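PDB 3CGX: putative nucleotide-diphospho-sugar transferase from Desulfovibrio desulfuricans subsp. desulfuricans, which probably transfers a sugar from a nucleotide-diphospho-sugar donor to an acceptor not yet identified, as a GT-A-like glycosyltransferase. Local coordinates for residues 9-14 with 38-43; 93-98 with 151-156; 126-129 with 133-136. All blocks are in the same frame, centred on the assembly; numbering follows the deposited sequence. Where two conformers were deposited one is given.

Contact 1. Residues 9-14 with 38-43; sequences FFVKYP and HFVQDM
Phe9 and Val11 on strand 5-11 meet Val40 and selenomethionine Met43 on helix 29-47. Strand, helix and the neighbouring parallel strand 53-58 form a beta-alpha-beta crossover of the GT-A-like fold. Strand 9-11 and helix 38-43 run nearly antiparallel, at 163°, and their axes come within 10.5 Å. The contact is buried and wholly apolar.

Phe9 brings the outer end of its ring to the helix. CG stands anti to the backbone N (chi1 -177°), which sends the ring out from the strand between the two helix residues. Phe9 CZ lies 3.7 Å from Met43 CB, and Phe9 CE2 lies 4.0 Å from Val40 CG1. Met43 makes a Met-aromatic contact at the ring edge. Its SE is 5.1 Å from the ring centroid and 78° off the normal. A bend at chi3 of the Met43 side chain brings Met43 CE to 3.8 Å from Phe9 CE1. The Val40 methyl that meets Phe9 is also 4.0 Å from Val11 CG1, so one branch of Val40 serves both strand residues.

Further out, Leu54 and Leu47 touch Phe9, while Trp72 packs on Val40. Within the strand, Val11 CG1 sits 3.7 Å above one face of the Phe9 ring, offset toward its rim.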
loop_
_atom_site.group_PDB
_atom_site.type_symbol
_atom_site.label_atom_id
_atom_site.label_comp_id
_atom_site.label_asym_id
_atom_site.label_seq_id
_atom_site.Cartn_x
_atom_site.Cartn_y
_atom_site.Cartn_z
ATOM N N PHE A 9 2.121 -1.387 -6.558
ATOM C CA PHE A 9 1.369 -0.424 -5.736
ATOM C C PHE A 9 -0.135 -0.666 -5.886
ATOM O O PHE A 9 -0.717 -0.431 -6.908
ATOM C CB PHE A 9 1.815 0.989 -6.108
ATOM C CG PHE A 9 1.184 2.116 -5.283
ATOM C CD1 PHE A 9 1.068 2.022 -3.896
ATOM C CD2 PHE A 9 0.789 3.306 -5.887
ATOM C CE1 PHE A 9 0.573 3.096 -3.143
ATOM C CE2 PHE A 9 0.258 4.373 -5.099
ATOM C CZ PHE A 9 0.140 4.224 -3.735
ATOM N N PHE A 10 -0.729 -1.206 -4.832
ATOM C CA PHE A 10 -2.124 -1.641 -4.824
ATOM C C PHE A 10 -3.036 -0.515 -4.394
ATOM O O PHE A 10 -2.898 0.055 -3.301
ATOM C CB PHE A 10 -2.281 -2.889 -3.911
ATOM C CG PHE A 10 -2.085 -4.202 -4.604
ATOM C CD1 PHE A 10 -1.065 -4.398 -5.527
ATOM C CD2 PHE A 10 -2.918 -5.296 -4.291
ATOM C CE1 PHE A 10 -0.940 -5.599 -6.179
ATOM C CE2 PHE A 10 -2.748 -6.521 -4.904
ATOM C CZ PHE A 10 -1.780 -6.681 -5.849
ATOM N N VAL A 11 -3.959 -0.186 -5.304
ATOM C CA VAL A 11 -4.883 0.944 -5.221
ATOM C C VAL A 11 -6.298 0.543 -5.666
ATOM O O VAL A 11 -6.515 -0.500 -6.241
ATOM C CB VAL A 11 -4.371 2.138 -6.132
ATOM C CG1 VAL A 11 -2.945 2.619 -5.718
ATOM C CG2 VAL A 11 -4.408 1.769 -7.664
ATOM N N LYS A 12 -7.256 1.362 -5.310
ATOM C CA LYS A 12 -8.624 1.321 -5.844
ATOM C C LYS A 12 -9.025 2.727 -6.354
ATOM O O LYS A 12 -8.626 3.753 -5.782
ATOM C CB LYS A 12 -9.613 0.850 -4.787
ATOM C CG LYS A 12 -11.025 0.650 -5.272
ATOM C CD LYS A 12 -11.903 -0.081 -4.290
ATOM C CE LYS A 12 -13.347 -0.218 -4.835
ATOM N NZ LYS A 12 -14.164 -0.870 -3.808
ATOM N N TYR A 13 -9.798 2.765 -7.444
ATOM C CA TYR A 13 -10.255 4.053 -7.972
ATOM C C TYR A 13 -11.076 4.714 -6.847
ATOM O O TYR A 13 -11.955 4.087 -6.275
ATOM C CB TYR A 13 -11.056 3.960 -9.280
ATOM C CG TYR A 13 -11.172 5.332 -9.852
ATOM C CD1 TYR A 13 -10.151 5.854 -10.644
ATOM C CD2 TYR A 13 -12.264 6.157 -9.533
ATOM C CE1 TYR A 13 -10.199 7.180 -11.128
ATOM C CE2 TYR A 13 -12.328 7.481 -10.006
ATOM C CZ TYR A 13 -11.272 7.986 -10.787
ATOM O OH TYR A 13 -11.282 9.285 -11.257
ATOM N N PRO A 14 -10.751 5.979 -6.494
ATOM C CA PRO A 14 -11.366 6.684 -5.338
ATOM C C PRO A 14 -12.769 7.246 -5.591
ATOM O O PRO A 14 -12.994 8.465 -5.526
ATOM C CB PRO A 14 -10.368 7.781 -5.042
ATOM C CG PRO A 14 -9.822 8.118 -6.442
ATOM C CD PRO A 14 -9.727 6.810 -7.156
ATOM N N HIS A 38 -6.008 11.669 -2.433
ATOM C CA HIS A 38 -4.756 12.354 -2.104
ATOM C C HIS A 38 -3.691 11.451 -1.470
ATOM O O HIS A 38 -2.477 11.716 -1.675
ATOM C CB HIS A 38 -5.038 13.600 -1.262
ATOM C CG HIS A 38 -5.574 14.713 -2.102
ATOM N ND1 HIS A 38 -4.743 15.571 -2.791
ATOM C CD2 HIS A 38 -6.836 15.002 -2.500
ATOM C CE1 HIS A 38 -5.480 16.402 -3.509
ATOM N NE2 HIS A 38 -6.752 16.075 -3.355
ATOM N N PHE A 39 -4.112 10.426 -0.737
ATOM C CA PHE A 39 -3.153 9.461 -0.167
ATOM C C PHE A 39 -2.377 8.893 -1.351
ATOM O O PHE A 39 -1.139 8.810 -1.344
ATOM C CB PHE A 39 -3.812 8.272 0.507
ATOM C CG PHE A 39 -4.474 8.556 1.851
ATOM C CD1 PHE A 39 -4.671 9.843 2.326
ATOM C CD2 PHE A 39 -5.018 7.508 2.572
ATOM C CE1 PHE A 39 -5.334 10.054 3.523
ATOM C CE2 PHE A 39 -5.696 7.728 3.788
ATOM C CZ PHE A 39 -5.861 9.024 4.226
ATOM N N VAL A 40 -3.136 8.498 -2.376
ATOM C CA VAL A 40 -2.555 7.809 -3.529
ATOM C C VAL A 40 -1.617 8.724 -4.326
ATOM O O VAL A 40 -0.463 8.382 -4.661
ATOM C CB VAL A 40 -3.648 7.130 -4.439
ATOM C CG1 VAL A 40 -3.029 6.638 -5.734
ATOM C CG2 VAL A 40 -4.363 5.950 -3.694
ATOM N N GLN A 41 -2.122 9.904 -4.644
ATOM C CA GLN A 41 -1.301 10.918 -5.320
ATOM C C GLN A 41 -0.010 11.219 -4.616
ATOM O O GLN A 41 1.043 11.293 -5.233
ATOM C CB GLN A 41 -2.066 12.231 -5.489
ATOM C CG GLN A 41 -3.151 12.103 -6.493
ATOM C CD GLN A 41 -4.049 13.315 -6.561
ATOM O OE1 GLN A 41 -5.159 13.191 -7.032
ATOM N NE2 GLN A 41 -3.579 14.501 -6.077
ATOM N N ASP A 42 -0.080 11.436 -3.321
ATOM C CA ASP A 42 1.109 11.749 -2.568
ATOM C C ASP A 42 2.102 10.601 -2.554
ATOM O O ASP A 42 3.315 10.823 -2.730
ATOM C CB ASP A 42 0.791 12.145 -1.108
ATOM C CG ASP A 42 0.037 13.468 -1.000
ATOM O OD1 ASP A 42 -0.014 14.198 -1.983
ATOM O OD2 ASP A 42 -0.532 13.730 0.069
HETATM N N MSE A 43 1.616 9.379 -2.324
HETATM C CA MSE A 43 2.524 8.211 -2.310
HETATM C C MSE A 43 3.184 8.007 -3.673
HETATM O O MSE A 43 4.387 7.732 -3.737
HETATM C CB MSE A 43 1.792 6.948 -1.855
HETATM C CG MSE A 43 1.298 6.987 -0.398
HETATM SE SE MSE A 43 0.432 5.359 0.093
HETATM C CE MSE A 43 2.048 4.227 0.218
#

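Contact 2. Residues 93-98 with 151-156; sequences HAMQKA and DSFCPD
Gln96 on helix 87-100 and Pro155 in the loop after strand 143-149 mark the closest backbone approach, with CA atoms 7.7 Å apart. Between them stands the ring of Phe153, which meets both Met95 and Gln96. Its CG is anti to the backbone N (chi1 180°), and the ring projects toward the helix.

Met95, a selenomethionine, meets the end of this ring. Met95 CB is 4.0 Å from Phe153 CZ. The selenium makes an oblique Met-aromatic contact, with SE 5.5 Å from the ring centroid. Gln96 comes from the next position on the helix. Its chain bends at chi2 (67°) and brings the amide to the ring edge, near the ring plane. The two planes are 60° apart.

Helix 87-100 packs on the central sheet of the GT-A-like alpha/beta fold, where Met95 also touches Leu8, Val106 and Leu108. Phe148 meets Phe153 edge-to-face, and Phe99 and Phe158 add further aromatic neighbours. Pro155, two residues along the loop, lies against one face of the Phe153 ring, with Pro155 CD 3.9 Å above the plane and over its centre.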
loop_
_atom_site.group_PDB
_atom_site.type_symbol
_atom_site.label_atom_id
_atom_site.label_comp_id
_atom_site.label_asym_id
_atom_site.label_seq_id
_atom_site.Cartn_x
_atom_site.Cartn_y
_atom_site.Cartn_z
ATOM N N HIS A 93 -0.580 -13.271 -7.895
ATOM C CA HIS A 93 -0.562 -13.083 -9.349
ATOM C C HIS A 93 0.276 -11.867 -9.805
ATOM O O HIS A 93 1.048 -11.937 -10.777
ATOM C CB HIS A 93 -1.984 -13.005 -9.890
ATOM C CG HIS A 93 -2.750 -14.281 -9.717
ATOM N ND1 HIS A 93 -4.130 -14.328 -9.627
ATOM C CD2 HIS A 93 -2.318 -15.561 -9.554
ATOM C CE1 HIS A 93 -4.515 -15.586 -9.464
ATOM N NE2 HIS A 93 -3.435 -16.351 -9.399
ATOM N N ALA A 94 0.184 -10.776 -9.062
ATOM C CA ALA A 94 0.914 -9.554 -9.429
ATOM C C ALA A 94 2.443 -9.775 -9.254
ATOM O O ALA A 94 3.264 -9.434 -10.112
ATOM C CB ALA A 94 0.411 -8.360 -8.606
HETATM N N MSE A 95 2.818 -10.397 -8.152
HETATM C CA MSE A 95 4.233 -10.665 -7.909
HETATM C C MSE A 95 4.802 -11.694 -8.907
HETATM O O MSE A 95 5.906 -11.539 -9.464
HETATM C CB MSE A 95 4.402 -11.174 -6.482
HETATM C CG MSE A 95 3.975 -10.169 -5.442
HETATM SE SE MSE A 95 4.756 -10.481 -3.638
HETATM C CE MSE A 95 6.478 -9.762 -4.149
ATOM N N GLN A 96 4.008 -12.726 -9.155
ATOM C CA GLN A 96 4.391 -13.788 -10.067
ATOM C C GLN A 96 4.616 -13.212 -11.439
ATOM O O GLN A 96 5.571 -13.549 -12.116
ATOM C CB GLN A 96 3.333 -14.899 -10.126
ATOM C CG GLN A 96 3.764 -16.010 -11.078
ATOM C CD GLN A 96 4.976 -16.776 -10.557
ATOM O OE1 GLN A 96 6.061 -16.691 -11.125
ATOM N NE2 GLN A 96 4.798 -17.489 -9.453
ATOM N N LYS A 97 3.752 -12.293 -11.828
ATOM C CA LYS A 97 3.850 -11.637 -13.135
ATOM C C LYS A 97 5.110 -10.793 -13.263
ATOM O O LYS A 97 5.792 -10.767 -14.320
ATOM C CB LYS A 97 2.623 -10.772 -13.361
ATOM C CG LYS A 97 2.679 -9.811 -14.512
ATOM C CD LYS A 97 2.489 -10.444 -15.845
ATOM C CE LYS A 97 2.198 -9.351 -16.888
ATOM N NZ LYS A 97 3.138 -8.182 -16.812
ATOM N N ALA A 98 5.421 -10.087 -12.183
ATOM C CA ALA A 98 6.599 -9.208 -12.154
ATOM C C ALA A 98 7.883 -10.032 -12.291
ATOM O O ALA A 98 8.794 -9.674 -13.039
ATOM C CB ALA A 98 6.610 -8.307 -10.894
ATOM N N ASP A 151 14.603 -15.604 -6.761
ATOM C CA ASP A 151 14.971 -16.999 -6.555
ATOM C C ASP A 151 14.395 -17.551 -5.248
ATOM O O ASP A 151 14.325 -18.764 -5.053
ATOM C CB ASP A 151 16.494 -17.166 -6.651
ATOM C CG ASP A 151 17.016 -16.911 -8.060
ATOM O OD1 ASP A 151 16.359 -17.354 -9.035
ATOM O OD2 ASP A 151 18.083 -16.276 -8.192
ATOM N N SER A 152 13.855 -16.657 -4.432
ATOM C CA SER A 152 13.301 -17.022 -3.115
ATOM C C SER A 152 11.770 -16.904 -3.046
ATOM O O SER A 152 11.139 -17.118 -1.996
ATOM C CB SER A 152 13.858 -16.085 -2.030
ATOM O OG SER A 152 15.203 -16.376 -1.730
ATOM N N PHE A 153 11.171 -16.521 -4.159
ATOM C CA PHE A 153 9.743 -16.284 -4.154
ATOM C C PHE A 153 9.001 -17.538 -3.711
ATOM O O PHE A 153 9.176 -18.612 -4.266
ATOM C CB PHE A 153 9.259 -15.821 -5.521
ATOM C CG PHE A 153 7.794 -15.565 -5.578
ATOM C CD1 PHE A 153 7.157 -14.918 -4.542
ATOM C CD2 PHE A 153 7.048 -15.946 -6.678
ATOM C CE1 PHE A 153 5.798 -14.653 -4.598
ATOM C CE2 PHE A 153 5.711 -15.676 -6.730
ATOM C CZ PHE A 153 5.082 -15.030 -5.687
ATOM N N CYS A 154 8.138 -17.323 -2.731
ATOM C CA CYS A 154 7.346 -18.371 -2.115
ATOM C C CYS A 154 5.865 -18.024 -2.236
ATOM O O CYS A 154 5.288 -17.438 -1.321
ATOM C CB CYS A 154 7.756 -18.487 -0.649
ATOM S SG CYS A 154 6.947 -19.799 0.232
ATOM N N PRO A 155 5.252 -18.345 -3.385
ATOM C CA PRO A 155 3.828 -17.944 -3.557
ATOM C C PRO A 155 2.876 -18.572 -2.536
ATOM O O PRO A 155 1.785 -18.066 -2.279
ATOM C CB PRO A 155 3.496 -18.392 -4.982
ATOM C CG PRO A 155 4.629 -19.322 -5.423
ATOM C CD PRO A 155 5.821 -19.028 -4.560
ATOM N N ASP A 156 3.289 -19.709 -2.001
ATOM C CA ASP A 156 2.524 -20.421 -0.979
ATOM C C ASP A 156 2.212 -19.542 0.243
ATOM O O ASP A 156 1.254 -19.802 0.986
ATOM C CB ASP A 156 3.278 -21.671 -0.519
ATOM C CG ASP A 156 3.184 -22.808 -1.524
ATOM O OD1 ASP A 156 2.724 -22.597 -2.674
ATOM O OD2 ASP A 156 3.563 -23.932 -1.148
#

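Contact 3. Residues 126-129 with 133-136; sequences NDLQ and AAIG
Leu128 packs against the backbone of Ala133 and Ala134. The contact lies in a beta-alpha-beta connection of the GT-A-like fold: helix 118-127 leads from strand 105-109 to the parallel strand 133-137, with the antiparallel strand 143-149 between them. The short turn after Leu128 brings the start of strand 133-137 back beside it.

One branch of Leu128 does the touching. With chi1 at -85° and CD1 anti to CA (chi2 169°), CD2 is the methyl turned to the strand. Leu128 CD2 lies 3.7 Å from Ala133 CA and 3.9 Å from Ala134 N. The methyl thus rests on main-chain atoms. The two alanine CB atoms point to different sides of the strand. That of Ala133 points away from Leu128, and Phe148 and Met176 pack against this residue. That of Ala134 points toward 126-129, with Ala134 CB 4.2 Å from Leu128 CD2. Leu128 also touches Arg105 and Val107, so it bridges to strand 105-109.

The side chain of Gln129 folds back onto the main chain. Asn126 O accepts two bonds from this residue, one from Gln129 N at 3.2 Å. The other comes from Gln129 NE2, which sits 2.9 Å from Asn126 O on a lone pair in the carbonyl plane.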
loop_
_atom_site.group_PDB
_atom_site.type_symbol
_atom_site.label_atom_id
_atom_site.label_comp_id
_atom_site.label_asym_id
_atom_site.label_seq_id
_atom_site.Cartn_x
_atom_site.Cartn_y
_atom_site.Cartn_z
ATOM N N ASN A 126 16.848 -2.341 -1.284
ATOM C CA ASN A 126 18.272 -2.510 -1.081
ATOM C C ASN A 126 18.545 -3.782 -0.263
ATOM O O ASN A 126 19.442 -4.547 -0.570
ATOM C CB ASN A 126 18.914 -1.303 -0.349
ATOM C CG ASN A 126 18.916 0.014 -1.186
ATOM O OD1 ASN A 126 18.787 0.002 -2.399
ATOM N ND2 ASN A 126 19.153 1.136 -0.508
ATOM N N ASP A 127 17.796 -3.936 0.823
ATOM C CA ASP A 127 17.992 -5.060 1.765
ATOM C C ASP A 127 17.625 -6.426 1.138
ATOM O O ASP A 127 18.184 -7.466 1.511
ATOM C CB ASP A 127 17.208 -4.821 3.088
ATOM C CG ASP A 127 17.852 -3.772 3.997
ATOM O OD1 ASP A 127 18.995 -3.367 3.779
ATOM O OD2 ASP A 127 17.204 -3.326 4.953
ATOM N N LEU A 128 16.713 -6.429 0.180
ATOM C CA LEU A 128 16.361 -7.662 -0.548
ATOM C C LEU A 128 17.498 -8.226 -1.373
ATOM O O LEU A 128 17.397 -9.306 -1.960
ATOM C CB LEU A 128 15.127 -7.488 -1.446
ATOM C CG LEU A 128 13.800 -7.684 -0.752
ATOM C CD1 LEU A 128 12.679 -7.198 -1.718
ATOM C CD2 LEU A 128 13.570 -9.159 -0.218
ATOM N N GLN A 129 18.599 -7.508 -1.464
ATOM C CA GLN A 129 19.747 -8.102 -2.104
ATOM C C GLN A 129 20.333 -9.142 -1.182
ATOM O O GLN A 129 21.036 -10.043 -1.635
ATOM C CB GLN A 129 20.821 -7.058 -2.447
ATOM C CG GLN A 129 20.296 -6.081 -3.486
ATOM C CD GLN A 129 21.225 -4.931 -3.687
ATOM O OE1 GLN A 129 21.769 -4.780 -4.769
ATOM N NE2 GLN A 129 21.436 -4.121 -2.644
ATOM N N ALA A 133 13.218 -12.366 1.832
ATOM C CA ALA A 133 11.917 -11.699 1.906
ATOM C C ALA A 133 11.938 -10.523 2.854
ATOM O O ALA A 133 12.833 -10.374 3.684
ATOM C CB ALA A 133 10.831 -12.698 2.334
ATOM N N ALA A 134 10.961 -9.651 2.652
ATOM C CA ALA A 134 10.728 -8.490 3.474
ATOM C C ALA A 134 9.221 -8.359 3.779
ATOM O O ALA A 134 8.352 -8.735 2.980
ATOM C CB ALA A 134 11.251 -7.233 2.772
ATOM N N ILE A 135 8.915 -7.840 4.951
ATOM C CA ILE A 135 7.512 -7.681 5.374
ATOM C C ILE A 135 7.386 -6.506 6.327
ATOM O O ILE A 135 8.253 -6.298 7.167
ATOM C CB ILE A 135 6.976 -8.994 6.014
ATOM C CG1 ILE A 135 5.424 -8.969 6.036
ATOM C CG2 ILE A 135 7.656 -9.256 7.432
ATOM C CD1 ILE A 135 4.769 -10.365 6.218
ATOM N N GLY A 136 6.340 -5.694 6.148
ATOM C CA GLY A 136 6.105 -4.587 7.033
ATOM C C GLY A 136 4.807 -4.816 7.781
ATOM O O GLY A 136 3.728 -4.906 7.165
#

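From the N terminus, contact 1 comes first. It closes a loop of 23 residues, mostly helical, and ties strand 5-11 to helix 29-47. It is complete before contact 2 opens at helix 87-100. Contact 2 spans 52 residues, including strands 105-109, 133-137 and 143-149, and ends in the loop after the last of them. Contact 3 falls within that span and closes only a three-residue turn between helix 118-127 and strand 133-137. None of the loops cross. Contacts 1 and 3 reach the same mixed sheet, with centres about 22 Å apart. Contacts 1 and 2 touch directly, with Phe10 CZ 3.9 Å from Ala94 CB.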